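Fdc1 (PDB 4ZAD) catalyses the reversible, prenylated-FMN-dependent decarboxylation of aromatic acids such as ferulic, p-coumaric and cinnamic acid to the corresponding vinyl compounds and carbon dioxide. Local coordinates at residues A[296-301]-A[456-461]; A[350-355]-A[390-395]; A[337-342]-A[368-373]. All blocks are in the same frame, centred on the assembly; numbering follows the deposited sequence.

Interaction 1 of 3, residues A[296-301]-A[456-461]; sequences PKDHHT and FASQGP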
ATOM      1  N   PRO A 296     -12.237  17.948  15.171  1.00 37.03           N
ATOM      2  CA  PRO A 296     -13.429  18.414  15.856  1.00 38.40           C
ATOM      3  C   PRO A 296     -13.497  19.916  16.052  1.00 39.14           C
ATOM      4  O   PRO A 296     -14.579  20.425  16.297  1.00 39.02           O
ATOM      5  CB  PRO A 296     -13.367  17.699  17.229  1.00 38.24           C
ATOM      6  CG  PRO A 296     -12.334  16.715  17.116  1.00 37.97           C
ATOM      7  CD  PRO A 296     -11.359  17.249  16.110  1.00 37.49           C
ATOM      8  N   LYS A 297     -12.362  20.602  15.964  1.00 40.68           N
ATOM      9  CA  LYS A 297     -12.334  22.048  16.144  1.00 42.54           C
ATOM     10  C   LYS A 297     -12.523  22.818  14.838  1.00 43.54           C
ATOM     11  O   LYS A 297     -12.772  24.023  14.879  1.00 43.35           O
ATOM     12  CB  LYS A 297     -11.045  22.478  16.862  1.00 43.12           C
ATOM     13  CG  LYS A 297     -11.125  22.326  18.409  1.00 44.10           C
ATOM     14  CD  LYS A 297      -9.733  22.340  19.070  1.00 44.43           C
ATOM     15  N   ASP A 298     -12.419  22.131  13.691  1.00 44.74           N
ATOM     16  CA  ASP A 298     -12.727  22.746  12.389  1.00 45.42           C
ATOM     17  C   ASP A 298     -14.198  23.151  12.280  1.00 46.23           C
ATOM     18  O   ASP A 298     -15.086  22.301  12.281  1.00 46.63           O
ATOM     19  CB  ASP A 298     -12.406  21.798  11.243  1.00 45.39           C
ATOM     20  CG  ASP A 298     -10.928  21.689  10.967  1.00 45.21           C
ATOM     21  OD1 ASP A 298     -10.108  22.228  11.743  1.00 45.12           O
ATOM     22  OD2 ASP A 298     -10.595  21.053   9.948  1.00 46.15           O
ATOM     23  N   HIS A 299     -14.440  24.456  12.177  1.00 47.03           N
ATOM     24  CA  HIS A 299     -15.798  25.011  12.044  1.00 47.29           C
ATOM     25  C   HIS A 299     -15.872  25.933  10.839  1.00 45.33           C
ATOM     26  O   HIS A 299     -14.898  26.633  10.498  1.00 44.95           O
ATOM     27  CB  HIS A 299     -16.190  25.787  13.318  1.00 48.70           C
ATOM     28  CG  HIS A 299     -16.605  24.894  14.447  1.00 52.76           C
ATOM     29  ND1 HIS A 299     -15.704  24.352  15.346  1.00 56.06           N
ATOM     30  CD2 HIS A 299     -17.821  24.397  14.785  1.00 57.41           C
ATOM     31  CE1 HIS A 299     -16.350  23.576  16.201  1.00 57.51           C
ATOM     32  NE2 HIS A 299     -17.637  23.582  15.883  1.00 59.46           N
ATOM     33  N   HIS A 300     -17.030  25.906  10.191  1.00 43.00           N
ATOM     34  CA  HIS A 300     -17.335  26.839   9.122  1.00 41.18           C
ATOM     35  C   HIS A 300     -18.833  26.927   8.931  1.00 38.91           C
ATOM     36  O   HIS A 300     -19.590  26.096   9.449  1.00 38.18           O
ATOM     37  CB  HIS A 300     -16.617  26.494   7.804  1.00 41.28           C
ATOM     38  CG  HIS A 300     -17.016  25.178   7.183  1.00 43.74           C
ATOM     39  ND1 HIS A 300     -18.245  24.576   7.390  1.00 44.12           N
ATOM     40  CD2 HIS A 300     -16.357  24.381   6.301  1.00 44.92           C
ATOM     41  CE1 HIS A 300     -18.308  23.456   6.693  1.00 42.83           C
ATOM     42  NE2 HIS A 300     -17.180  23.320   6.018  1.00 43.44           N
ATOM     43  N   THR A 301     -19.238  27.956   8.193  1.00 36.38           N
ATOM     44  CA  THR A 301     -20.640  28.274   7.977  1.00 34.29           C
ATOM     45  C   THR A 301     -21.105  27.792   6.630  1.00 31.76           C
ATOM     46  O   THR A 301     -20.330  27.833   5.676  1.00 31.31           O
ATOM     47  CB  THR A 301     -20.853  29.786   7.999  1.00 34.58           C
ATOM     48  OG1 THR A 301     -20.025  30.425   7.001  1.00 33.65           O
ATOM     49  CG2 THR A 301     -20.528  30.312   9.379  1.00 35.13           C
ATOM     50  N   PHE A 456      -4.077  17.256   4.274  1.00 32.35           N
ATOM     51  CA  PHE A 456      -2.842  18.015   4.112  1.00 32.03           C
ATOM     52  C   PHE A 456      -3.137  19.464   3.707  1.00 31.82           C
ATOM     53  O   PHE A 456      -2.343  20.350   4.009  1.00 30.95           O
ATOM     54  CB  PHE A 456      -1.840  17.328   3.154  1.00 32.45           C
ATOM     55  CG  PHE A 456      -2.427  16.872   1.831  1.00 32.22           C
ATOM     56  CD1 PHE A 456      -2.784  17.780   0.861  1.00 33.53           C
ATOM     57  CD2 PHE A 456      -2.565  15.527   1.543  1.00 30.62           C
ATOM     58  CE1 PHE A 456      -3.294  17.339  -0.356  1.00 34.20           C
ATOM     59  CE2 PHE A 456      -3.066  15.091   0.319  1.00 29.44           C
ATOM     60  CZ  PHE A 456      -3.436  15.975  -0.613  1.00 30.99           C
ATOM     61  N   ALA A 457      -4.289  19.684   3.056  1.00 31.79           N
ATOM     62  CA  ALA A 457      -4.771  21.040   2.741  1.00 32.31           C
ATOM     63  C   ALA A 457      -5.566  21.676   3.896  1.00 33.02           C
ATOM     64  O   ALA A 457      -5.346  22.834   4.220  1.00 33.01           O
ATOM     65  CB  ALA A 457      -5.587  21.062   1.447  1.00 31.25           C
ATOM     66  N   SER A 458      -6.466  20.938   4.534  1.00 33.70           N
ATOM     67  CA  SER A 458      -7.353  21.562   5.514  1.00 34.53           C
ATOM     68  C   SER A 458      -6.601  22.010   6.754  1.00 36.17           C
ATOM     69  O   SER A 458      -6.982  23.011   7.383  1.00 36.94           O
ATOM     70  CB  SER A 458      -8.505  20.637   5.890  1.00 33.94           C
ATOM     71  OG  SER A 458      -8.072  19.517   6.639  1.00 35.24           O
ATOM     72  N   GLN A 459      -5.547  21.254   7.103  1.00 37.65           N
ATOM     73  CA  GLN A 459      -4.670  21.530   8.250  1.00 37.92           C
ATOM     74  C   GLN A 459      -3.416  22.319   7.874  1.00 38.88           C
ATOM     75  O   GLN A 459      -2.635  22.683   8.756  1.00 38.51           O
ATOM     76  CB  GLN A 459      -4.210  20.215   8.881  1.00 37.70           C
ATOM     77  CG  GLN A 459      -5.308  19.273   9.289  1.00 37.72           C
ATOM     78  CD  GLN A 459      -6.449  19.969   9.975  1.00 37.52           C
ATOM     79  OE1 GLN A 459      -7.486  20.182   9.360  1.00 39.55           O
ATOM     80  NE2 GLN A 459      -6.260  20.366  11.226  1.00 34.97           N
ATOM     81  N   GLY A 460      -3.214  22.558   6.572  1.00 40.32           N
ATOM     82  CA  GLY A 460      -2.020  23.265   6.046  1.00 40.95           C
ATOM     83  C   GLY A 460      -2.287  24.643   5.461  1.00 41.58           C
ATOM     84  O   GLY A 460      -3.344  25.209   5.675  1.00 41.15           O
ATOM     85  N   PRO A 461      -1.308  25.195   4.722  1.00 43.44           N
ATOM     86  CA  PRO A 461      -1.454  26.489   4.046  1.00 44.50           C
ATOM     87  C   PRO A 461      -2.352  26.509   2.789  1.00 45.64           C
ATOM     88  O   PRO A 461      -2.821  27.581   2.412  1.00 46.80           O
ATOM     89  CB  PRO A 461      -0.013  26.837   3.657  1.00 44.46           C
ATOM     90  CG  PRO A 461       0.650  25.545   3.455  1.00 43.93           C
ATOM     91  CD  PRO A 461       0.046  24.635   4.516  1.00 43.81           C
TER
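D298 and Q459 meet through the ends of their side chains, a carboxylate lying near a carboxamide across the boundary between the Rift-related and C-terminal regions. In D298 the CB–CG bond runs anti to the carbonyl carbon (chi1 -76°), which sends the carboxylate towards 456-461. Q459 starts out the same way, but a bend at chi2 (-43°) folds its chain round and brings the end of the amide up to D298. The two flat groups are nearly coplanar, and OD2 of D298 lies 3.3 Å from the Q459 atom modelled as OE1. That amide was probably built turned over; once it is reversed, the approach may be a hydrogen bond. S458 stands further back, its OG 4.4 Å from OD2 of D298, and it also makes a weak bond to the carbonyl of P455. On the other segment, H299 ND1 donates to K297 O at 3.0 Å from well above the carbonyl plane, linking the residues on either side of D298. F477 of the second subunit packs on Q459, placing the contact beside the dimer interface. The S458 side chain is about 9 Å from that of E289, the predicted proton donor. With the amide reversed, its NH2 would lie near both the D298 carboxylate and S458 OG, so the contact is probably a negative group meeting a donor, though the model does not decide it.

Interaction 2 of 3, residues A[350-355]-A[390-395]; sequences PVLSKI and SNLVGD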
ATOM      1  N   PRO A 350      -8.567  12.837 -28.273  1.00 30.65           N
ATOM      2  CA  PRO A 350      -7.959  12.250 -29.486  1.00 30.52           C
ATOM      3  C   PRO A 350      -6.597  11.584 -29.272  1.00 29.60           C
ATOM      4  O   PRO A 350      -6.286  10.652 -29.979  1.00 29.25           O
ATOM      5  CB  PRO A 350      -7.872  13.435 -30.480  1.00 30.50           C
ATOM      6  CG  PRO A 350      -8.094  14.678 -29.677  1.00 31.25           C
ATOM      7  CD  PRO A 350      -8.930  14.257 -28.467  1.00 31.11           C
ATOM      8  N   VAL A 351      -5.812  12.053 -28.314  1.00 29.09           N
ATOM      9  CA  VAL A 351      -4.495  11.459 -28.023  1.00 28.67           C
ATOM     10  C   VAL A 351      -4.560  10.407 -26.910  1.00 28.46           C
ATOM     11  O   VAL A 351      -4.111   9.259 -27.080  1.00 27.43           O
ATOM     12  CB  VAL A 351      -3.497  12.545 -27.588  1.00 28.59           C
ATOM     13  CG1 VAL A 351      -2.197  11.914 -27.157  1.00 29.62           C
ATOM     14  CG2 VAL A 351      -3.267  13.564 -28.722  1.00 27.69           C
ATOM     15  N   LEU A 352      -5.121  10.833 -25.775  1.00 28.23           N
ATOM     16  CA  LEU A 352      -5.209  10.037 -24.539  1.00 27.80           C
ATOM     17  C   LEU A 352      -6.053   8.760 -24.714  1.00 26.92           C
ATOM     18  O   LEU A 352      -5.777   7.751 -24.089  1.00 25.36           O
ATOM     19  CB  LEU A 352      -5.726  10.930 -23.366  1.00 28.00           C
ATOM     20  CG  LEU A 352      -4.705  11.536 -22.389  1.00 27.97           C
ATOM     21  CD1 LEU A 352      -3.401  11.715 -23.077  1.00 29.64           C
ATOM     22  CD2 LEU A 352      -5.140  12.868 -21.731  1.00 27.65           C
ATOM     23  N   SER A 353      -7.016   8.784 -25.629  1.00 27.06           N
ATOM     24  CA  SER A 353      -7.787   7.577 -25.950  1.00 27.56           C
ATOM     25  C   SER A 353      -7.029   6.496 -26.664  1.00 27.72           C
ATOM     26  O   SER A 353      -7.482   5.369 -26.672  1.00 28.23           O
ATOM     27  CB  SER A 353      -9.020   7.896 -26.777  1.00 27.90           C
ATOM     28  OG  SER A 353      -8.688   8.506 -28.027  1.00 29.42           O
ATOM     29  N   LYS A 354      -5.892   6.815 -27.270  1.00 28.67           N
ATOM     30  CA  LYS A 354      -5.078   5.802 -27.963  1.00 29.43           C
ATOM     31  C   LYS A 354      -4.216   4.972 -27.005  1.00 29.40           C
ATOM     32  O   LYS A 354      -3.884   3.814 -27.304  1.00 29.29           O
ATOM     33  CB  LYS A 354      -4.133   6.464 -28.987  1.00 30.20           C
ATOM     34  CG  LYS A 354      -4.776   7.204 -30.186  1.00 33.14           C
ATOM     35  CD  LYS A 354      -3.676   7.540 -31.236  1.00 37.43           C
ATOM     36  CE  LYS A 354      -3.669   9.002 -31.766  1.00 39.14           C
ATOM     37  NZ  LYS A 354      -2.256   9.573 -31.891  1.00 38.00           N
ATOM     38  N   ILE A 355      -3.821   5.586 -25.883  1.00 29.30           N
ATOM     39  CA  ILE A 355      -2.852   5.008 -24.949  1.00 28.68           C
ATOM     40  C   ILE A 355      -3.384   4.624 -23.584  1.00 28.34           C
ATOM     41  O   ILE A 355      -2.773   3.800 -22.927  1.00 27.73           O
ATOM     42  CB  ILE A 355      -1.662   5.969 -24.671  1.00 29.00           C
ATOM     43  CG1 ILE A 355      -2.149   7.289 -24.074  1.00 28.47           C
ATOM     44  CG2 ILE A 355      -0.810   6.176 -25.930  1.00 27.60           C
ATOM     45  CD1 ILE A 355      -1.033   8.244 -23.756  1.00 28.65           C
ATOM     46  N   SER A 390       3.137  14.087 -19.158  1.00 26.11           N
ATOM     47  CA  SER A 390       2.632  14.537 -17.874  1.00 26.35           C
ATOM     48  C   SER A 390       1.999  15.910 -17.929  1.00 26.27           C
ATOM     49  O   SER A 390       1.058  16.186 -17.202  1.00 26.75           O
ATOM     50  CB  SER A 390       3.739  14.543 -16.835  1.00 25.69           C
ATOM     51  OG  SER A 390       4.249  13.249 -16.731  1.00 26.03           O
ATOM     52  N   ASN A 391       2.565  16.785 -18.741  1.00 26.82           N
ATOM     53  CA  ASN A 391       1.983  18.109 -18.997  1.00 26.86           C
ATOM     54  C   ASN A 391       0.613  17.967 -19.676  1.00 26.86           C
ATOM     55  O   ASN A 391      -0.372  18.624 -19.259  1.00 27.06           O
ATOM     56  CB  ASN A 391       2.923  18.906 -19.895  1.00 27.21           C
ATOM     57  CG  ASN A 391       2.726  20.388 -19.795  1.00 26.79           C
ATOM     58  OD1 ASN A 391       1.612  20.896 -19.608  1.00 27.61           O
ATOM     59  ND2 ASN A 391       3.825  21.108 -19.957  1.00 26.25           N
ATOM     60  N   LEU A 392       0.533  17.087 -20.680  1.00 25.77           N
ATOM     61  CA  LEU A 392      -0.743  16.824 -21.327  1.00 25.76           C
ATOM     62  C   LEU A 392      -1.784  16.251 -20.382  1.00 25.35           C
ATOM     63  O   LEU A 392      -2.918  16.702 -20.401  1.00 25.83           O
ATOM     64  CB  LEU A 392      -0.608  15.839 -22.486  1.00 26.03           C
ATOM     65  CG  LEU A 392      -1.854  15.808 -23.373  1.00 27.04           C
ATOM     66  CD1 LEU A 392      -2.001  17.201 -23.968  1.00 29.23           C
ATOM     67  CD2 LEU A 392      -1.771  14.768 -24.496  1.00 30.86           C
ATOM     68  N   VAL A 393      -1.426  15.216 -19.628  1.00 24.56           N
ATOM     69  CA  VAL A 393      -2.364  14.570 -18.743  1.00 24.17           C
ATOM     70  C   VAL A 393      -2.864  15.600 -17.723  1.00 24.31           C
ATOM     71  O   VAL A 393      -4.044  15.828 -17.601  1.00 24.20           O
ATOM     72  CB  VAL A 393      -1.747  13.288 -18.029  1.00 24.74           C
ATOM     73  CG1 VAL A 393      -2.619  12.813 -16.796  1.00 21.74           C
ATOM     74  CG2 VAL A 393      -1.538  12.143 -19.030  1.00 21.56           C
ATOM     75  N   GLY A 394      -1.975  16.245 -17.011  1.00 24.34           N
ATOM     76  CA  GLY A 394      -2.418  17.123 -15.947  1.00 25.53           C
ATOM     77  C   GLY A 394      -3.180  18.354 -16.406  1.00 26.50           C
ATOM     78  O   GLY A 394      -4.073  18.827 -15.705  1.00 26.79           O
ATOM     79  N   ASP A 395      -2.838  18.899 -17.571  1.00 27.12           N
ATOM     80  CA  ASP A 395      -3.588  20.036 -18.074  1.00 27.88           C
ATOM     81  C   ASP A 395      -4.996  19.538 -18.301  1.00 27.00           C
ATOM     82  O   ASP A 395      -5.988  20.200 -17.932  1.00 26.87           O
ATOM     83  CB  ASP A 395      -3.003  20.600 -19.375  1.00 28.59           C
ATOM     84  CG  ASP A 395      -1.873  21.608 -19.128  1.00 32.42           C
ATOM     85  OD1 ASP A 395      -1.654  22.023 -17.952  1.00 35.26           O
ATOM     86  OD2 ASP A 395      -1.192  21.992 -20.128  1.00 38.71           O
TER
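L392 reaches out from helix 386-399 with one methyl, CD2, set against two residues of 350-355. L352, which is buried, and L392 run past each other in opposite directions, so that CD1 of L352 comes to rest 3.7 Å from CD2 of L392. V351, partly open to solvent like L392, meets the same methyl at a slant, its CG1 3.9 Å from L392 CD2. CG of L392 is anti to the backbone N (chi1 -166°), extending the branch away from its own helix and into the angle between the two partners. L352 is less relaxed: chi1 of -98° and chi2 of 27° both fall well away from staggered values, which suggests either some strain or an uncertainly placed side chain. Its other methyl, CD2, lies 4.4 Å from CA of V393, against the backbone of the helix, while CD1 is 4.5 Å from CG2 of V393. Topologically, helix 386-399 belongs to a beta-alpha-beta crossover of the C-terminal domain, linking strand 369-374 to the neighbouring parallel strand 412-417. V393 turns towards that sheet and packs on I413 and L415, whereas L392 takes the flank where the short, weakly bonded helix 352-355 leads into the edge strand 356-360. Within this turn K354 N donates to V351 O at 3.0 Å, and the bond from I355 N to L352 O is weak. V351 also packs on L382, in the loop just before helix 386-399.

Interaction 3 of 3, residues A[337-342]-A[368-373]; sequences LVSAET and LWLAVK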
ATOM      1  N   LEU A 337     -16.534   6.337  -9.148  1.00 23.24           N
ATOM      2  CA  LEU A 337     -17.340   7.047 -10.113  1.00 23.02           C
ATOM      3  C   LEU A 337     -16.570   8.214 -10.681  1.00 23.26           C
ATOM      4  O   LEU A 337     -16.782   8.562 -11.816  1.00 23.09           O
ATOM      5  CB  LEU A 337     -18.648   7.492  -9.476  1.00 23.30           C
ATOM      6  CG  LEU A 337     -19.483   6.331  -8.909  1.00 22.29           C
ATOM      7  CD1 LEU A 337     -20.699   6.923  -8.238  1.00 20.87           C
ATOM      8  CD2 LEU A 337     -19.857   5.289  -9.983  1.00 20.88           C
ATOM      9  N   VAL A 338     -15.660   8.809  -9.912  1.00 23.58           N
ATOM     10  CA  VAL A 338     -14.668   9.685 -10.527  1.00 23.94           C
ATOM     11  C   VAL A 338     -13.883   8.918 -11.571  1.00 24.43           C
ATOM     12  O   VAL A 338     -13.645   9.430 -12.650  1.00 25.07           O
ATOM     13  CB  VAL A 338     -13.687  10.328  -9.531  1.00 23.99           C
ATOM     14  CG1 VAL A 338     -12.444  10.760 -10.250  1.00 22.18           C
ATOM     15  CG2 VAL A 338     -14.345  11.524  -8.870  1.00 22.79           C
ATOM     16  N   SER A 339     -13.504   7.684 -11.247  1.00 25.20           N
ATOM     17  CA  SER A 339     -12.730   6.840 -12.171  1.00 25.44           C
ATOM     18  C   SER A 339     -13.487   6.585 -13.462  1.00 25.00           C
ATOM     19  O   SER A 339     -12.913   6.688 -14.537  1.00 25.13           O
ATOM     20  CB  SER A 339     -12.384   5.485 -11.541  1.00 24.94           C
ATOM     21  OG  SER A 339     -11.587   5.673 -10.419  1.00 25.18           O
ATOM     22  N   ALA A 340     -14.763   6.225 -13.320  1.00 24.57           N
ATOM     23  CA  ALA A 340     -15.622   5.968 -14.447  1.00 23.79           C
ATOM     24  C   ALA A 340     -15.806   7.220 -15.293  1.00 23.29           C
ATOM     25  O   ALA A 340     -15.595   7.174 -16.496  1.00 22.43           O
ATOM     26  CB  ALA A 340     -16.944   5.439 -13.995  1.00 23.72           C
ATOM     27  N   GLU A 341     -16.165   8.347 -14.702  1.00 23.09           N
ATOM     28  CA  GLU A 341     -16.285   9.516 -15.553  1.00 23.84           C
ATOM     29  C   GLU A 341     -14.937   9.892 -16.215  1.00 24.19           C
ATOM     30  O   GLU A 341     -14.918  10.289 -17.367  1.00 25.15           O
ATOM     31  CB  GLU A 341     -16.895  10.696 -14.831  1.00 23.98           C
ATOM     32  CG  GLU A 341     -17.140  11.944 -15.713  1.00 24.27           C
ATOM     33  CD  GLU A 341     -18.341  11.853 -16.657  1.00 25.23           C
ATOM     34  OE1 GLU A 341     -18.886  10.754 -16.875  1.00 26.10           O
ATOM     35  OE2 GLU A 341     -18.737  12.905 -17.211  1.00 25.95           O
ATOM     36  N   THR A 342     -13.812   9.746 -15.527  1.00 24.10           N
ATOM     37  CA  THR A 342     -12.554  10.136 -16.126  1.00 23.65           C
ATOM     38  C   THR A 342     -12.189   9.194 -17.293  1.00 25.30           C
ATOM     39  O   THR A 342     -11.564   9.606 -18.293  1.00 24.09           O
ATOM     40  CB  THR A 342     -11.443  10.200 -15.101  1.00 23.65           C
ATOM     41  OG1 THR A 342     -11.866  11.004 -13.987  1.00 19.79           O
ATOM     42  CG2 THR A 342     -10.179  10.800 -15.728  1.00 20.58           C
ATOM     43  N   LEU A 368      -7.370  10.023  -3.287  1.00 20.19           N
ATOM     44  CA  LEU A 368      -6.452  11.128  -3.583  1.00 19.42           C
ATOM     45  C   LEU A 368      -5.546  10.808  -4.778  1.00 19.53           C
ATOM     46  O   LEU A 368      -4.955  11.721  -5.367  1.00 20.55           O
ATOM     47  CB  LEU A 368      -5.594  11.436  -2.367  1.00 18.92           C
ATOM     48  CG  LEU A 368      -6.368  12.142  -1.252  1.00 19.71           C
ATOM     49  CD1 LEU A 368      -5.781  11.908   0.103  1.00 17.63           C
ATOM     50  CD2 LEU A 368      -6.472  13.641  -1.559  1.00 16.88           C
ATOM     51  N   TRP A 369      -5.463   9.534  -5.166  1.00 19.06           N
ATOM     52  CA  TRP A 369      -4.581   9.106  -6.263  1.00 18.37           C
ATOM     53  C   TRP A 369      -5.412   8.581  -7.365  1.00 18.06           C
ATOM     54  O   TRP A 369      -6.388   7.891  -7.119  1.00 18.20           O
ATOM     55  CB  TRP A 369      -3.729   7.919  -5.854  1.00 18.19           C
ATOM     56  CG  TRP A 369      -2.623   8.164  -5.008  1.00 15.05           C
ATOM     57  CD1 TRP A 369      -2.343   9.291  -4.315  1.00 16.53           C
ATOM     58  CD2 TRP A 369      -1.622   7.217  -4.684  1.00 11.65           C
ATOM     59  NE1 TRP A 369      -1.192   9.108  -3.574  1.00 16.87           N
ATOM     60  CE2 TRP A 369      -0.732   7.833  -3.800  1.00 13.74           C
ATOM     61  CE3 TRP A 369      -1.399   5.894  -5.051  1.00 12.03           C
ATOM     62  CZ2 TRP A 369       0.371   7.183  -3.297  1.00 15.11           C
ATOM     63  CZ3 TRP A 369      -0.334   5.246  -4.563  1.00 11.05           C
ATOM     64  CH2 TRP A 369       0.560   5.888  -3.690  1.00 16.55           C
ATOM     65  N   LEU A 370      -4.972   8.796  -8.582  1.00 18.20           N
ATOM     66  CA  LEU A 370      -5.642   8.168  -9.746  1.00 17.66           C
ATOM     67  C   LEU A 370      -4.567   7.447 -10.510  1.00 16.98           C
ATOM     68  O   LEU A 370      -3.654   8.051 -10.993  1.00 17.28           O
ATOM     69  CB  LEU A 370      -6.315   9.207 -10.655  1.00 17.15           C
ATOM     70  CG  LEU A 370      -7.073   8.640 -11.868  1.00 16.34           C
ATOM     71  CD1 LEU A 370      -8.297   7.878 -11.360  1.00 15.34           C
ATOM     72  CD2 LEU A 370      -7.493   9.703 -12.887  1.00 10.57           C
ATOM     73  N   ALA A 371      -4.656   6.141 -10.575  1.00 17.55           N
ATOM     74  CA  ALA A 371      -3.731   5.369 -11.378  1.00 17.96           C
ATOM     75  C   ALA A 371      -4.217   5.461 -12.801  1.00 18.84           C
ATOM     76  O   ALA A 371      -5.440   5.351 -13.044  1.00 18.97           O
ATOM     77  CB  ALA A 371      -3.708   3.908 -10.914  1.00 17.25           C
ATOM     78  N   VAL A 372      -3.276   5.634 -13.733  1.00 19.37           N
ATOM     79  CA  VAL A 372      -3.587   5.677 -15.177  1.00 19.99           C
ATOM     80  C   VAL A 372      -2.805   4.627 -15.939  1.00 19.91           C
ATOM     81  O   VAL A 372      -1.612   4.750 -16.090  1.00 19.94           O
ATOM     82  CB  VAL A 372      -3.235   7.060 -15.728  1.00 20.31           C
ATOM     83  CG1 VAL A 372      -3.341   7.091 -17.251  1.00 19.87           C
ATOM     84  CG2 VAL A 372      -4.153   8.092 -15.083  1.00 20.78           C
ATOM     85  N   LYS A 373      -3.466   3.591 -16.408  1.00 20.36           N
ATOM     86  CA  LYS A 373      -2.768   2.476 -17.037  1.00 21.69           C
ATOM     87  C   LYS A 373      -2.559   2.704 -18.548  1.00 22.93           C
ATOM     88  O   LYS A 373      -3.518   2.762 -19.303  1.00 24.35           O
ATOM     89  CB  LYS A 373      -3.555   1.202 -16.809  1.00 21.94           C
ATOM     90  CG  LYS A 373      -2.901  -0.043 -17.383  1.00 23.11           C
ATOM     91  CD  LYS A 373      -3.676  -1.311 -17.008  1.00 21.95           C
ATOM     92  CE  LYS A 373      -2.997  -2.551 -17.585  1.00 22.97           C
ATOM     93  NZ  LYS A 373      -3.801  -3.770 -17.384  1.00 21.51           N
TER
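L370 puts its two methyls under one side of helix 334-347, CD2 against T342 and CD1 against S339. The side chain of T342 reaches towards that of L370 tip to tip, and its CG2 is 4.1 Å from L370 CD2. The second branch is different in kind, an apolar methyl beside a hydroxyl: L370 CD1 lies 4.1 Å from S339 OG. An extended first torsion in L370, with CG anti to the backbone N (chi1 -178°), lifts the fork off the strand towards the helix.

The rotation of T342 decides which of its branches faces the sheet. CG2 points to L370, while OG1 turns back along the helix and donates to V338 O at 2.7 Å. That carbonyl also accepts the helical bond from T342 N at 2.9 Å, and the two donors come from opposite faces of its plane. The threonine hydroxyl is thus satisfied inside its own helix, although the surroundings are buried. S339 deals with the same problem similarly: its OG bonds to the carbonyl of G335 and weakly to the amide of T361.

Away from the sheet, the helix rests A340 on I103 and L106 and forms a salt bridge from E341 to R110. On the other face of strand 369-374, W369 stacks with Y432 and packs on T433 of the second subunit. T342 also packs on V406 and C407, next in the chain to K405, which binds the prenylated FMN, so the contact probably lies one layer behind the flavin site. A helix laid over a mixed sheet, meeting it through leucine and small side chains, is the layered alpha/beta architecture of the UbiD C-terminal domain.

Along the chain the segments run 296-301, 337-342, 350-355, 368-373, 390-395 and 456-461. Interaction 1 therefore encloses the other two, whose segments alternate. Interactions 2 and 3 have centres about 14 Å apart and join helices to one face of the mixed five-stranded sheet of the C-terminal domain: helix 334-347 meets strands 369-374 and 356-360, and helix 386-399 packs on 412-417, 470-475 and 442-445. Interaction 1 lies about 26 Å from interaction 3 and about 34 Å from interaction 2, centre to centre, yet F456 CZ touches L368 CD2 at 3.9 Å. Interactions 1 and 3 both border the second subunit, and interaction 1 connects the C-terminal domain with the flavin-binding Rift-related one.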